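Local coordinates for probable endoglucanase (Gluconacetobacter xylinus, PDB 1WZZ), which hydrolyses internal beta-1,4-glucosidic linkages of cellulose and carboxymethyl-cellulose as a secreted family 8 glycoside hydrolase, at residues P242-Y246 with V294-T298; V200-R204 with P253-A257; A18-W23 with L322-R328. All blocks are in the same frame, centred on the assembly; numbering follows the deposited sequence.

Interaction 1: residues P242-Y246 with V294-T298; sequences PLYFY and VAECT
Two helices of the (alpha/alpha)6 barrel, 240-247 and 289-297, meet here, with Tyr246 lying against Cys297 and Thr298. Two groups of Cys297 lie against the Tyr246 ring. Its CB makes a CH-pi contact over the ring face, 4.2 Å from the centroid and only 19° off the normal, while its carbonyl O sits above the same ring, displaced toward the rim and 3.6 Å from Tyr246 CD2. The SG, anti to the carbonyl carbon (chi1 -70°), approaches the ring obliquely, 5.0 Å from its centroid, as a sulfur-aromatic contact. Thr298 CG2 fits between the base of this ring and the neighbouring helical turn, 3.8 Å from Tyr246 CB and 3.7 Å from Pro242 O. Its hydroxyl turns back to its own segment, where OG1 donates to Val294 O (2.9 Å) from above the carbonyl plane, so the buried hydroxyl is satisfied and the methyl is left for the partner helix. Further along, Val294 CG1 packs on both Pro242 CG, at 4.1 Å, and Leu243 CB; the proline and valine side chains cross at about a right angle. Helix 315-331 also packs on Leu243, Val294 and Cys297. The contact thus joins helices 240-247 and 289-297 within the (alpha/alpha)6 barrel, with the Leu243 side chain about 11 Å from that of Asp106, the predicted nucleophile.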
ATOM      1  N   PRO A 242       1.819   9.075   3.467  1.00 10.09           N
ATOM      2  CA  PRO A 242       2.159   9.511   4.827  1.00 10.80           C
ATOM      3  C   PRO A 242       2.056   8.374   5.836  1.00 10.72           C
ATOM      4  O   PRO A 242       2.858   8.305   6.766  1.00 11.92           O
ATOM      5  CB  PRO A 242       1.145  10.642   5.122  1.00 10.21           C
ATOM      6  CG  PRO A 242       0.032  10.397   4.153  1.00  7.84           C
ATOM      7  CD  PRO A 242       0.742   9.896   2.895  1.00  8.66           C
ATOM      8  N   LEU A 243       1.101   7.466   5.608  1.00 10.92           N
ATOM      9  CA  LEU A 243       0.937   6.344   6.499  1.00 10.43           C
ATOM     10  C   LEU A 243       2.147   5.392   6.477  1.00 10.45           C
ATOM     11  O   LEU A 243       2.700   5.065   7.516  1.00 11.85           O
ATOM     12  CB  LEU A 243      -0.314   5.548   6.133  1.00 10.43           C
ATOM     13  CG  LEU A 243      -0.544   4.366   7.086  1.00 14.07           C
ATOM     14  CD1 LEU A 243      -0.842   4.896   8.483  1.00 15.44           C
ATOM     15  CD2 LEU A 243      -1.695   3.514   6.573  1.00 16.46           C
ATOM     16  N   TYR A 244       2.566   4.961   5.299  1.00  9.78           N
ATOM     17  CA  TYR A 244       3.669   4.008   5.251  1.00 10.31           C
ATOM     18  C   TYR A 244       4.979   4.590   5.794  1.00 12.25           C
ATOM     19  O   TYR A 244       5.751   3.906   6.471  1.00 12.97           O
ATOM     20  CB  TYR A 244       3.871   3.526   3.816  1.00  9.87           C
ATOM     21  CG  TYR A 244       2.865   2.520   3.319  1.00  9.62           C
ATOM     22  CD1 TYR A 244       2.337   2.627   2.024  1.00 10.33           C
ATOM     23  CD2 TYR A 244       2.471   1.436   4.096  1.00 11.72           C
ATOM     24  CE1 TYR A 244       1.431   1.687   1.524  1.00 10.70           C
ATOM     25  CE2 TYR A 244       1.557   0.467   3.587  1.00 12.68           C
ATOM     26  CZ  TYR A 244       1.052   0.610   2.311  1.00 12.52           C
ATOM     27  OH  TYR A 244       0.179  -0.316   1.813  1.00 14.17           O
ATOM     28  N   PHE A 245       5.244   5.861   5.502  1.00 11.25           N
ATOM     29  CA  PHE A 245       6.463   6.458   5.995  1.00 12.38           C
ATOM     30  C   PHE A 245       6.391   6.736   7.502  1.00 14.34           C
ATOM     31  O   PHE A 245       7.398   6.602   8.193  1.00 16.39           O
ATOM     32  CB  PHE A 245       6.806   7.693   5.126  1.00 14.08           C
ATOM     33  CG  PHE A 245       7.401   7.312   3.787  1.00 13.94           C
ATOM     34  CD1 PHE A 245       6.594   6.833   2.758  1.00 13.75           C
ATOM     35  CD2 PHE A 245       8.787   7.332   3.601  1.00 15.53           C
ATOM     36  CE1 PHE A 245       7.147   6.368   1.561  1.00 16.29           C
ATOM     37  CE2 PHE A 245       9.360   6.869   2.399  1.00 15.77           C
ATOM     38  CZ  PHE A 245       8.538   6.386   1.381  1.00 15.55           C
ATOM     39  N   TYR A 246       5.211   7.083   8.029  1.00 14.03           N
ATOM     40  CA  TYR A 246       5.055   7.256   9.475  1.00 13.70           C
ATOM     41  C   TYR A 246       5.327   5.906  10.159  1.00 15.85           C
ATOM     42  O   TYR A 246       6.084   5.812  11.122  1.00 16.20           O
ATOM     43  CB  TYR A 246       3.618   7.728   9.806  1.00 15.86           C
ATOM     44  CG  TYR A 246       3.000   7.143  11.083  1.00 19.16           C
ATOM     45  CD1 TYR A 246       2.155   6.021  11.028  1.00 21.30           C
ATOM     46  CD2 TYR A 246       3.266   7.702  12.344  1.00 20.87           C
ATOM     47  CE1 TYR A 246       1.594   5.468  12.185  1.00 23.28           C
ATOM     48  CE2 TYR A 246       2.702   7.138  13.521  1.00 25.52           C
ATOM     49  CZ  TYR A 246       1.873   6.025  13.422  1.00 23.97           C
ATOM     50  OH  TYR A 246       1.330   5.441  14.553  1.00 25.67           O
ATOM     51  N   VAL A 294      -5.873   7.818   8.640  1.00 10.57           N
ATOM     52  CA  VAL A 294      -4.520   8.198   8.253  1.00 10.76           C
ATOM     53  C   VAL A 294      -4.132   9.559   8.812  1.00 11.78           C
ATOM     54  O   VAL A 294      -3.041   9.737   9.368  1.00 12.37           O
ATOM     55  CB  VAL A 294      -4.369   8.210   6.713  1.00 11.79           C
ATOM     56  CG1 VAL A 294      -2.994   8.795   6.321  1.00 10.83           C
ATOM     57  CG2 VAL A 294      -4.499   6.785   6.183  1.00 10.98           C
ATOM     58  N   ALA A 295      -5.040  10.527   8.668  1.00 11.73           N
ATOM     59  CA  ALA A 295      -4.783  11.873   9.162  1.00 12.53           C
ATOM     60  C   ALA A 295      -4.526  11.910  10.657  1.00 13.24           C
ATOM     61  O   ALA A 295      -3.646  12.632  11.132  1.00 13.22           O
ATOM     62  CB  ALA A 295      -5.971  12.786   8.798  1.00 13.28           C
ATOM     63  N   GLU A 296      -5.280  11.111  11.406  1.00 14.42           N
ATOM     64  CA  GLU A 296      -5.105  11.083  12.856  1.00 14.02           C
ATOM     65  C   GLU A 296      -3.712  10.604  13.257  1.00 15.52           C
ATOM     66  O   GLU A 296      -3.206  10.992  14.305  1.00 16.41           O
ATOM     67  CB  GLU A 296      -6.217  10.230  13.501  1.00 13.86           C
ATOM     68  CG  GLU A 296      -7.580  10.940  13.419  1.00 15.36           C
ATOM     69  CD  GLU A 296      -8.775  10.099  13.835  1.00 22.99           C
ATOM     70  OE1 GLU A 296      -9.846  10.692  14.087  1.00 24.42           O
ATOM     71  OE2 GLU A 296      -8.677   8.868  13.877  1.00 26.87           O
ATOM     72  N   CYS A 297      -3.081   9.777  12.429  1.00 15.04           N
ATOM     73  CA  CYS A 297      -1.742   9.295  12.777  1.00 17.32           C
ATOM     74  C   CYS A 297      -0.647  10.186  12.247  1.00 18.41           C
ATOM     75  O   CYS A 297       0.528  10.036  12.623  1.00 19.97           O
ATOM     76  CB  CYS A 297      -1.515   7.893  12.218  1.00 18.57           C
ATOM     77  SG  CYS A 297      -2.477   6.654  13.044  1.00 25.35           S
ATOM     78  N   THR A 298      -1.016  11.110  11.372  1.00 16.05           N
ATOM     79  CA  THR A 298      -0.018  11.968  10.732  1.00 18.05           C
ATOM     80  C   THR A 298      -0.213  13.472  10.815  1.00 18.76           C
ATOM     81  O   THR A 298       0.025  14.191   9.837  1.00 19.70           O
ATOM     82  CB  THR A 298       0.176  11.574   9.243  1.00 19.44           C
ATOM     83  OG1 THR A 298      -1.063  11.623   8.532  1.00 17.57           O
ATOM     84  CG2 THR A 298       0.744  10.136   9.144  1.00 22.94           C
TER

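Interaction 2: residues V200-R204 with P253-A257; sequences VSAGR and PNVLA
Arg204 reaches from the loop after helix 188-202 to Asn254 and Val255, on the first turn of helix 253-266. From CB the chain runs through CG and CD, bends at chi3 (-60°), and brings the guanidinium back to the carbonyls at the end of its own helix. There NE donates to Ser201 O at 3.1 Å and, weakly, to Val200 O. NH1 gives a second bond to Ser201 O, 3.0 Å long, in the carbonyl plane and on a lone pair; this side-on grip by two nitrogens on one oxygen ties down a carbonyl at the helix end and helps fix the rotation of the guanidinium. Val255 CG2 lies over one face of the group, offset toward its rim and 3.9 Å from NH1. At the tip, NH1 and Asn254 ND2 both donate to water 3, each at 2.8 Å, with the guanidinium and amide planes 78° apart. Water 1 accepts weaker bonds from the same two nitrogens and also joins Ser201 OG. Water 2 donates to Asn254 OD1 at 2.6 Å and is hydrogen-bonded to Ser201 OG. NH2 leaves the contact for a salt bridge to Asp258 and a bond to Arg209 O. On the inner side, Val200 CG1 touches Val255 CG1 at 4.1 Å, and Val200 also packs on Val241 and Phe245, so the hydrated joint between helices 188-202 and 253-266 is backed by helix 240-247.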
ATOM      1  N   VAL A 200       9.732  11.065  -2.001  1.00 13.80           N
ATOM      2  CA  VAL A 200       8.601  11.627  -1.234  1.00 13.98           C
ATOM      3  C   VAL A 200       8.896  13.108  -0.893  1.00 17.57           C
ATOM      4  O   VAL A 200       8.024  13.981  -0.961  1.00 17.16           O
ATOM      5  CB  VAL A 200       8.406  10.854   0.061  1.00 16.27           C
ATOM      6  CG1 VAL A 200       7.511  11.669   1.021  1.00 17.56           C
ATOM      7  CG2 VAL A 200       7.740   9.495  -0.248  1.00 15.62           C
ATOM      8  N   SER A 201      10.127  13.392  -0.505  1.00 15.39           N
ATOM      9  CA  SER A 201      10.489  14.773  -0.187  1.00 17.38           C
ATOM     10  C   SER A 201      10.361  15.712  -1.387  1.00 17.28           C
ATOM     11  O   SER A 201       9.743  16.785  -1.309  1.00 17.61           O
ATOM     12  CB  SER A 201      11.918  14.818   0.340  1.00 19.91           C
ATOM     13  OG  SER A 201      12.316  16.147   0.624  1.00 26.24           O
ATOM     14  N   ALA A 202      10.944  15.318  -2.518  1.00 14.56           N
ATOM     15  CA  ALA A 202      10.938  16.158  -3.699  1.00 16.92           C
ATOM     16  C   ALA A 202       9.765  16.058  -4.667  1.00 17.31           C
ATOM     17  O   ALA A 202       9.494  17.003  -5.426  1.00 19.54           O
ATOM     18  CB  ALA A 202      12.246  15.922  -4.460  1.00 18.96           C
ATOM     19  N   GLY A 203       9.053  14.932  -4.633  1.00 14.52           N
ATOM     20  CA  GLY A 203       7.968  14.708  -5.561  1.00 13.90           C
ATOM     21  C   GLY A 203       6.599  15.108  -5.069  1.00 14.58           C
ATOM     22  O   GLY A 203       5.654  14.341  -5.157  1.00 16.19           O
ATOM     23  N   ARG A 204       6.488  16.343  -4.601  1.00 14.92           N
ATOM     24  CA  ARG A 204       5.213  16.849  -4.075  1.00 14.70           C
ATOM     25  C   ARG A 204       4.868  18.141  -4.797  1.00 15.48           C
ATOM     26  O   ARG A 204       5.766  18.890  -5.227  1.00 16.82           O
ATOM     27  CB  ARG A 204       5.323  17.023  -2.557  1.00 15.13           C
ATOM     28  CG  ARG A 204       5.412  15.641  -1.843  1.00 17.72           C
ATOM     29  CD  ARG A 204       5.656  15.747  -0.331  1.00 16.74           C
ATOM     30  NE  ARG A 204       6.910  16.442  -0.037  1.00 17.62           N
ATOM     31  CZ  ARG A 204       7.010  17.527   0.732  1.00 18.67           C
ATOM     32  NH1 ARG A 204       8.195  18.093   0.937  1.00 19.76           N
ATOM     33  NH2 ARG A 204       5.922  18.034   1.313  1.00 17.40           N
ATOM     34  N   PRO A 253      10.582  15.384   9.127  1.00 18.13           N
ATOM     35  CA  PRO A 253       9.870  16.484   9.788  1.00 17.62           C
ATOM     36  C   PRO A 253       9.224  17.486   8.849  1.00 16.84           C
ATOM     37  O   PRO A 253       8.075  17.906   9.075  1.00 14.71           O
ATOM     38  CB  PRO A 253      10.956  17.131  10.639  1.00 18.44           C
ATOM     39  CG  PRO A 253      11.833  15.969  11.002  1.00 23.02           C
ATOM     40  CD  PRO A 253      11.921  15.184   9.708  1.00 18.24           C
ATOM     41  N   ASN A 254       9.926  17.887   7.792  1.00 16.43           N
ATOM     42  CA  ASN A 254       9.327  18.872   6.901  1.00 17.32           C
ATOM     43  C   ASN A 254       8.135  18.317   6.159  1.00 17.75           C
ATOM     44  O   ASN A 254       7.183  19.053   5.871  1.00 16.80           O
ATOM     45  CB  ASN A 254      10.352  19.468   5.918  1.00 21.49           C
ATOM     46  CG  ASN A 254      10.804  18.483   4.852  1.00 23.74           C
ATOM     47  OD1 ASN A 254      11.400  17.452   5.160  1.00 27.72           O
ATOM     48  ND2 ASN A 254      10.528  18.805   3.585  1.00 26.34           N
ATOM     49  N   VAL A 255       8.172  17.010   5.860  1.00 15.02           N
ATOM     50  CA  VAL A 255       7.063  16.376   5.168  1.00 14.22           C
ATOM     51  C   VAL A 255       5.885  16.203   6.129  1.00 13.24           C
ATOM     52  O   VAL A 255       4.740  16.492   5.774  1.00 15.08           O
ATOM     53  CB  VAL A 255       7.504  15.012   4.558  1.00 13.61           C
ATOM     54  CG1 VAL A 255       6.308  14.354   3.852  1.00 15.18           C
ATOM     55  CG2 VAL A 255       8.637  15.259   3.554  1.00 15.09           C
ATOM     56  N   LEU A 256       6.152  15.741   7.343  1.00 12.83           N
ATOM     57  CA  LEU A 256       5.088  15.616   8.339  1.00 13.66           C
ATOM     58  C   LEU A 256       4.453  17.018   8.539  1.00 12.58           C
ATOM     59  O   LEU A 256       3.225  17.144   8.633  1.00 13.97           O
ATOM     60  CB  LEU A 256       5.664  15.129   9.673  1.00 13.75           C
ATOM     61  CG  LEU A 256       4.708  15.173  10.868  1.00 13.29           C
ATOM     62  CD1 LEU A 256       3.437  14.375  10.601  1.00 14.06           C
ATOM     63  CD2 LEU A 256       5.452  14.668  12.093  1.00 16.11           C
ATOM     64  N   ALA A 257       5.284  18.052   8.621  1.00 13.21           N
ATOM     65  CA  ALA A 257       4.741  19.398   8.843  1.00 12.59           C
ATOM     66  C   ALA A 257       3.761  19.790   7.758  1.00 12.84           C
ATOM     67  O   ALA A 257       2.705  20.371   8.039  1.00 14.72           O
ATOM     68  CB  ALA A 257       5.883  20.441   8.929  1.00 12.89           C
TER
HETATM   69  O   HOH W   1      11.181  18.826   0.735  1.00 34.30           O
HETATM   70  O   HOH W   2      13.184  16.346   3.641  1.00 36.25           O
HETATM   71  O   HOH W   3       8.530  20.453   2.437  1.00 25.53           O

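Interaction 3: residues A18-W23 with L322-R328; sequences AVAQQW and LLVYIAR
Apolar contacts join helices 18-30 and 315-331 at several points, beginning with Val19 CG1 against Ile326 CD1 at 3.5 Å, where the two side chains cross at about a right angle. Val19 CG2 lies against Tyr325 CB at 4.2 Å. The two methyls of Leu322 divide their work: CD1 packs on Gln22 CB at 3.7 Å, and CD2 on Trp23 CA at 3.8 Å, near the edge of the indole. Ala18 CB touches the rim of the Tyr325 ring, 3.9 Å from CD1.

Beside these, the same Ala18 methyl makes van der Waals contact with the edge of the charged Arg328 guanidinium.

The aromatic contact is a CH-pi one. Gln22, bent at chi2, lays CG over the centre of the Tyr325 ring, 3.8 Å from the centroid and 12° off the normal, with its amide plane turned only 16° from the ring.

Hydrogen bonding of the polar ends is directed elsewhere: Gln22 OE1 accepts from Leu309 N, Tyr325 OH bonds to Pro307 O, and Trp23 NE1 to Asp63. The segment axes approach to 9.7 Å and run at 165°, an antiparallel pairing of the chain's first and last helices that is consistent with closure of the (alpha/alpha)6 barrel.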
ATOM      1  N   ALA A  18      -7.238  -4.322  19.742  1.00 21.63           N
ATOM      2  CA  ALA A  18      -7.968  -3.551  18.744  1.00 18.79           C
ATOM      3  C   ALA A  18      -7.804  -4.139  17.350  1.00 16.82           C
ATOM      4  O   ALA A  18      -8.758  -4.217  16.585  1.00 16.23           O
ATOM      5  CB  ALA A  18      -7.495  -2.091  18.759  1.00 19.32           C
ATOM      6  N   VAL A  19      -6.594  -4.558  16.997  1.00 16.52           N
ATOM      7  CA  VAL A  19      -6.432  -5.134  15.667  1.00 16.38           C
ATOM      8  C   VAL A  19      -7.288  -6.398  15.505  1.00 16.45           C
ATOM      9  O   VAL A  19      -7.957  -6.589  14.488  1.00 14.98           O
ATOM     10  CB  VAL A  19      -4.954  -5.464  15.396  1.00 15.38           C
ATOM     11  CG1 VAL A  19      -4.833  -6.299  14.137  1.00 17.60           C
ATOM     12  CG2 VAL A  19      -4.163  -4.158  15.259  1.00 17.79           C
ATOM     13  N   ALA A  20      -7.275  -7.265  16.507  1.00 15.45           N
ATOM     14  CA  ALA A  20      -8.064  -8.481  16.379  1.00 16.63           C
ATOM     15  C   ALA A  20      -9.551  -8.161  16.241  1.00 14.25           C
ATOM     16  O   ALA A  20     -10.271  -8.823  15.489  1.00 14.48           O
ATOM     17  CB  ALA A  20      -7.826  -9.382  17.579  1.00 18.00           C
ATOM     18  N   GLN A  21     -10.025  -7.158  16.963  1.00 14.69           N
ATOM     19  CA  GLN A  21     -11.443  -6.816  16.877  1.00 15.51           C
ATOM     20  C   GLN A  21     -11.846  -6.264  15.524  1.00 13.83           C
ATOM     21  O   GLN A  21     -12.923  -6.583  15.002  1.00 13.27           O
ATOM     22  CB  GLN A  21     -11.794  -5.827  17.977  1.00 17.25           C
ATOM     23  CG  GLN A  21     -11.560  -6.460  19.332  1.00 22.55           C
ATOM     24  CD  GLN A  21     -11.998  -5.575  20.440  1.00 27.30           C
ATOM     25  OE1 GLN A  21     -11.774  -4.373  20.397  1.00 29.37           O
ATOM     26  NE2 GLN A  21     -12.621  -6.161  21.464  1.00 31.67           N
ATOM     27  N   GLN A  22     -10.989  -5.413  14.958  1.00 11.61           N
ATOM     28  CA  GLN A  22     -11.297  -4.861  13.645  1.00 11.52           C
ATOM     29  C   GLN A  22     -11.146  -5.930  12.563  1.00 11.47           C
ATOM     30  O   GLN A  22     -11.914  -5.959  11.617  1.00 12.23           O
ATOM     31  CB  GLN A  22     -10.413  -3.642  13.350  1.00 11.15           C
ATOM     32  CG  GLN A  22     -10.650  -2.528  14.349  1.00 15.13           C
ATOM     33  CD  GLN A  22     -12.123  -2.113  14.421  1.00 14.43           C
ATOM     34  OE1 GLN A  22     -12.764  -1.862  13.409  1.00 15.33           O
ATOM     35  NE2 GLN A  22     -12.653  -2.048  15.647  1.00 17.33           N
ATOM     36  N   TRP A  23     -10.150  -6.803  12.699  1.00 12.96           N
ATOM     37  CA  TRP A  23      -9.991  -7.891  11.742  1.00 13.66           C
ATOM     38  C   TRP A  23     -11.268  -8.765  11.745  1.00 11.12           C
ATOM     39  O   TRP A  23     -11.722  -9.219  10.684  1.00 13.65           O
ATOM     40  CB  TRP A  23      -8.762  -8.754  12.125  1.00 12.98           C
ATOM     41  CG  TRP A  23      -8.776 -10.115  11.438  1.00 13.01           C
ATOM     42  CD1 TRP A  23      -8.843 -11.333  12.054  1.00 14.88           C
ATOM     43  CD2 TRP A  23      -8.773 -10.380  10.019  1.00 14.06           C
ATOM     44  NE1 TRP A  23      -8.893 -12.336  11.111  1.00 13.49           N
ATOM     45  CE2 TRP A  23      -8.848 -11.786   9.860  1.00 12.21           C
ATOM     46  CE3 TRP A  23      -8.723  -9.577   8.870  1.00 13.41           C
ATOM     47  CZ2 TRP A  23      -8.874 -12.405   8.603  1.00 13.37           C
ATOM     48  CZ3 TRP A  23      -8.751 -10.209   7.595  1.00 15.06           C
ATOM     49  CH2 TRP A  23      -8.826 -11.608   7.487  1.00 13.63           C
ATOM     50  N   LEU A 322      -8.191  -0.418   8.682  1.00 11.18           N
ATOM     51  CA  LEU A 322      -7.502  -1.496   9.394  1.00 12.14           C
ATOM     52  C   LEU A 322      -5.984  -1.398   9.194  1.00 12.14           C
ATOM     53  O   LEU A 322      -5.205  -1.682  10.101  1.00 11.34           O
ATOM     54  CB  LEU A 322      -8.064  -2.854   8.937  1.00 13.06           C
ATOM     55  CG  LEU A 322      -7.628  -4.123   9.677  1.00 13.87           C
ATOM     56  CD1 LEU A 322      -7.402  -3.935  11.143  1.00 14.72           C
ATOM     57  CD2 LEU A 322      -8.714  -5.152   9.421  1.00 15.40           C
ATOM     58  N   LEU A 323      -5.555  -0.918   8.033  1.00 11.20           N
ATOM     59  CA  LEU A 323      -4.124  -0.747   7.790  1.00 11.18           C
ATOM     60  C   LEU A 323      -3.556   0.243   8.811  1.00 10.70           C
ATOM     61  O   LEU A 323      -2.439   0.085   9.310  1.00 12.25           O
ATOM     62  CB  LEU A 323      -3.917  -0.239   6.369  1.00 10.93           C
ATOM     63  CG  LEU A 323      -2.480  -0.208   5.867  1.00 10.88           C
ATOM     64  CD1 LEU A 323      -1.935  -1.667   5.779  1.00 10.87           C
ATOM     65  CD2 LEU A 323      -2.463   0.475   4.515  1.00 11.54           C
ATOM     66  N   VAL A 324      -4.321   1.294   9.131  1.00 10.19           N
ATOM     67  CA  VAL A 324      -3.866   2.256  10.119  1.00 10.71           C
ATOM     68  C   VAL A 324      -3.787   1.604  11.515  1.00 11.24           C
ATOM     69  O   VAL A 324      -2.866   1.885  12.297  1.00 12.17           O
ATOM     70  CB  VAL A 324      -4.808   3.502  10.168  1.00 10.79           C
ATOM     71  CG1 VAL A 324      -4.394   4.420  11.326  1.00 12.68           C
ATOM     72  CG2 VAL A 324      -4.727   4.278   8.825  1.00 10.63           C
ATOM     73  N   TYR A 325      -4.754   0.751  11.852  1.00 12.64           N
ATOM     74  CA  TYR A 325      -4.678   0.066  13.150  1.00 12.42           C
ATOM     75  C   TYR A 325      -3.379  -0.750  13.234  1.00 12.70           C
ATOM     76  O   TYR A 325      -2.745  -0.806  14.288  1.00 14.50           O
ATOM     77  CB  TYR A 325      -5.878  -0.874  13.349  1.00 13.01           C
ATOM     78  CG  TYR A 325      -7.112  -0.191  13.901  1.00 12.82           C
ATOM     79  CD1 TYR A 325      -7.422  -0.259  15.263  1.00 13.42           C
ATOM     80  CD2 TYR A 325      -7.982   0.486  13.059  1.00 13.48           C
ATOM     81  CE1 TYR A 325      -8.590   0.336  15.765  1.00 13.93           C
ATOM     82  CE2 TYR A 325      -9.153   1.094  13.551  1.00 14.72           C
ATOM     83  CZ  TYR A 325      -9.440   1.008  14.895  1.00 13.54           C
ATOM     84  OH  TYR A 325     -10.601   1.608  15.348  1.00 14.88           O
ATOM     85  N   ILE A 326      -2.984  -1.368  12.125  1.00 13.59           N
ATOM     86  CA  ILE A 326      -1.744  -2.170  12.127  1.00 14.00           C
ATOM     87  C   ILE A 326      -0.546  -1.246  12.323  1.00 13.93           C
ATOM     88  O   ILE A 326       0.349  -1.528  13.128  1.00 14.91           O
ATOM     89  CB  ILE A 326      -1.542  -2.928  10.798  1.00 14.88           C
ATOM     90  CG1 ILE A 326      -2.784  -3.744  10.433  1.00 20.21           C
ATOM     91  CG2 ILE A 326      -0.259  -3.824  10.896  1.00 15.60           C
ATOM     92  CD1 ILE A 326      -3.189  -4.716  11.470  1.00 16.95           C
ATOM     93  N   ALA A 327      -0.518  -0.137  11.580  1.00 12.71           N
ATOM     94  CA  ALA A 327       0.580   0.806  11.669  1.00 12.71           C
ATOM     95  C   ALA A 327       0.728   1.324  13.073  1.00 13.93           C
ATOM     96  O   ALA A 327       1.827   1.408  13.592  1.00 16.19           O
ATOM     97  CB  ALA A 327       0.351   1.994  10.707  1.00 12.32           C
ATOM     98  N   ARG A 328      -0.395   1.689  13.682  1.00 15.40           N
ATOM     99  CA  ARG A 328      -0.354   2.210  15.035  1.00 16.80           C
ATOM    100  C   ARG A 328       0.150   1.157  16.003  1.00 17.88           C
ATOM    101  O   ARG A 328       0.989   1.454  16.852  1.00 20.68           O
ATOM    102  CB  ARG A 328      -1.744   2.705  15.453  1.00 17.02           C
ATOM    103  CG  ARG A 328      -1.782   3.349  16.830  1.00 21.59           C
ATOM    104  CD  ARG A 328      -3.215   3.738  17.211  1.00 21.81           C
ATOM    105  NE  ARG A 328      -4.080   2.554  17.305  1.00 26.45           N
ATOM    106  CZ  ARG A 328      -5.313   2.561  17.807  1.00 26.97           C
ATOM    107  NH1 ARG A 328      -6.028   1.440  17.839  1.00 24.69           N
ATOM    108  NH2 ARG A 328      -5.823   3.688  18.290  1.00 25.99           N
TER

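Overall arrangement
Interactions 1 and 3 are buried and largely apolar, each with a CH-pi contact to a tyrosine, whereas interaction 2 is only partly buried, lies farther from the chain centre and adds water bridges and an arginine to a valine pair. Interactions 1 and 3 adjoin: Cys297 SG lies 3.4 Å from Val324 CG1, and Leu243 meets Leu323, so helices 240-247, 289-297 and 315-331 pack against one another. Interaction 2 adjoins interaction 1 through Phe245 CZ, 3.6 Å from Val200 CG2. Interactions 2 and 3 do not touch, their centres being about 26 Å apart. Interaction 3 links the first and last helices of the chain and encloses the other two along the sequence.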